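Local atomic coordinates of DUF1436 domain-containing protein (Neisseria meningitidis, PDB entry 2GKP), a protein that is of uncharacterised function but probably acts as an immunity protein that neutralises a contact-dependent growth inhibition toxin. Residues V69-P73 and E74-F78. Numbering follows the deposited sequence.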
loop_
_atom_site.group_PDB
_atom_site.type_symbol
_atom_site.label_atom_id
_atom_site.label_comp_id
_atom_site.label_asym_id
_atom_site.label_seq_id
_atom_site.Cartn_x
_atom_site.Cartn_y
_atom_site.Cartn_z
ATOM N N VAL A 69 -17.862 -7.813 5.499
ATOM C CA VAL A 69 -18.487 -9.026 6.010
ATOM C C VAL A 69 -18.405 -10.030 4.860
ATOM O O VAL A 69 -18.743 -9.719 3.722
ATOM C CB VAL A 69 -19.951 -8.724 6.411
ATOM C CG1 VAL A 69 -20.740 -10.042 6.629
ATOM C CG2 VAL A 69 -19.949 -7.844 7.654
ATOM N N TYR A 70 -17.906 -11.228 5.141
ATOM C CA TYR A 70 -17.743 -12.246 4.111
ATOM C C TYR A 70 -19.057 -12.493 3.343
ATOM O O TYR A 70 -20.129 -12.626 3.947
ATOM C CB TYR A 70 -17.283 -13.564 4.751
ATOM C CG TYR A 70 -17.085 -14.657 3.722
ATOM C CD1 TYR A 70 -15.965 -14.650 2.887
ATOM C CD2 TYR A 70 -18.007 -15.708 3.601
ATOM C CE1 TYR A 70 -15.751 -15.651 1.948
ATOM C CE2 TYR A 70 -17.806 -16.686 2.660
ATOM C CZ TYR A 70 -16.675 -16.674 1.856
ATOM O OH TYR A 70 -16.492 -17.660 0.907
ATOM N N ASP A 71 -18.971 -12.485 2.015
ATOM C CA ASP A 71 -20.167 -12.669 1.166
ATOM C C ASP A 71 -21.173 -11.545 1.157
ATOM O O ASP A 71 -22.303 -11.728 0.642
ATOM C CB ASP A 71 -20.874 -13.931 1.593
ATOM C CG ASP A 71 -20.672 -15.027 0.651
ATOM O OD1 ASP A 71 -19.827 -14.903 -0.259
ATOM O OD2 ASP A 71 -21.379 -16.036 0.834
ATOM N N SER A 72 -20.844 -10.411 1.775
ATOM C CA SER A 72 -21.673 -9.219 1.603
ATOM C C SER A 72 -21.535 -8.780 0.139
ATOM O O SER A 72 -20.619 -9.222 -0.561
ATOM C CB SER A 72 -21.257 -8.115 2.560
ATOM O OG SER A 72 -19.972 -7.654 2.172
ATOM N N PRO A 73 -22.475 -7.962 -0.362
ATOM C CA PRO A 73 -22.315 -7.501 -1.733
ATOM C C PRO A 73 -20.952 -6.846 -1.970
ATOM O O PRO A 73 -20.364 -7.065 -3.016
ATOM C CB PRO A 73 -23.473 -6.503 -1.939
ATOM C CG PRO A 73 -24.162 -6.374 -0.630
ATOM C CD PRO A 73 -23.738 -7.506 0.248
ATOM N N GLU A 74 -20.478 -6.070 -1.006
ATOM C CA GLU A 74 -19.133 -5.468 -1.074
ATOM C C GLU A 74 -17.997 -6.508 -1.172
ATOM O O GLU A 74 -17.057 -6.347 -1.971
ATOM C CB GLU A 74 -18.891 -4.520 0.130
ATOM C CG GLU A 74 -19.764 -3.252 0.205
ATOM C CD GLU A 74 -21.120 -3.510 0.873
ATOM O OE1 GLU A 74 -21.476 -4.691 1.090
ATOM O OE2 GLU A 74 -21.842 -2.525 1.166
ATOM N N ASP A 75 -18.059 -7.571 -0.375
ATOM C CA ASP A 75 -17.051 -8.644 -0.444
ATOM C C ASP A 75 -17.033 -9.356 -1.804
ATOM O O ASP A 75 -15.993 -9.601 -2.410
ATOM C CB ASP A 75 -17.323 -9.652 0.692
ATOM C CG ASP A 75 -16.206 -10.673 0.861
ATOM O OD1 ASP A 75 -15.083 -10.257 1.221
ATOM O OD2 ASP A 75 -16.441 -11.887 0.656
ATOM N N GLN A 76 -18.218 -9.760 -2.275
ATOM C CA GLN A 76 -18.271 -10.463 -3.551
ATOM C C GLN A 76 -17.705 -9.605 -4.693
ATOM O O GLN A 76 -16.926 -10.089 -5.540
ATOM C CB GLN A 76 -19.709 -10.882 -3.869
ATOM C CG GLN A 76 -20.266 -11.922 -2.901
ATOM C CD GLN A 76 -21.733 -12.146 -3.192
ATOM O OE1 GLN A 76 -22.133 -12.147 -4.352
ATOM N NE2 GLN A 76 -22.547 -12.289 -2.147
ATOM N N ASP A 77 -18.100 -8.330 -4.707
ATOM C CA ASP A 77 -17.614 -7.386 -5.721
ATOM C C ASP A 77 -16.100 -7.219 -5.672
ATOM O O ASP A 77 -15.424 -7.257 -6.734
ATOM C CB ASP A 77 -18.318 -6.028 -5.572
ATOM C CG ASP A 77 -17.943 -5.057 -6.677
ATOM O OD1 ASP A 77 -18.660 -4.973 -7.695
ATOM O OD2 ASP A 77 -16.931 -4.388 -6.517
ATOM N N PHE A 78 -15.587 -7.077 -4.448
ATOM C CA PHE A 78 -14.148 -6.864 -4.255
ATOM C C PHE A 78 -13.289 -8.038 -4.714
ATOM O O PHE A 78 -12.189 -7.853 -5.242
ATOM C CB PHE A 78 -13.844 -6.533 -2.793
ATOM C CG PHE A 78 -12.453 -5.994 -2.582
ATOM C CD1 PHE A 78 -12.139 -4.674 -2.911
ATOM C CD2 PHE A 78 -11.467 -6.785 -2.025
ATOM C CE1 PHE A 78 -10.851 -4.184 -2.690
ATOM C CE2 PHE A 78 -10.172 -6.303 -1.830
ATOM C CZ PHE A 78 -9.881 -5.006 -2.170
HETATM O O HOH W 1 -17.460 -13.365 -1.407
#
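Ser72 and Asp75 meet where a turn gives way to a helix, and one serine hydroxyl bonds to both. Ser72 OG accepts a hydrogen bond from Asp75 N (3.2 Å), the capping bond made by an N-cap residue. The same hydroxyl, Ser72 OG, donates to Val69 O at 2.9 Å, within the carbonyl plane and on a lone pair. With chi1 at 68°, OG sits between the backbone N and the carbonyl carbon of Ser72, where both bonds can be made. Val69 O is gripped twice, since Ser72 N also reaches it and closes the type II beta turn Val69–Ser72.

A carboxylate from the first turn of the helix reaches back to the same turn. CG of Asp75 stands anti to its own nitrogen (chi1 -170°), which carries Asp75 OD2 to Asp71 N at 2.9 Å. That bond is nearly straight, but the N-H comes from above the carboxylate plane. A water donates to both Asp75 OD2 and Asp71 OD1, bridging two carboxylates whose like charges it may help to offset. Asp75 OD2 also lies 3.6 Å from Tyr70 CD1, an oblique contact with ring and carboxylate 54° apart.

Ser72 is the N-cap of the short helix 73-79, at the surface of this CDI immunity protein-family chain, and the Asp75 carboxylate ties the preceding turn to it; inward, Asp75 also touches Phe31 and Phe68.

Among the main-chain bonds, Gln76 N to Ser72 O and Asp77 N to Pro73 O begin the helical pattern. The side chain of Gln76 adds a hydrogen bond from its amide, Gln76 NE2 to Asp71 O at 2.9 Å, with the acceptor near the amide plane but the donor well above the carbonyl plane.

In van der Waals contact, the Pro73 ring lies beside the Glu74 side chain, whose OE1 comes within 3.6 Å of Pro73 CG.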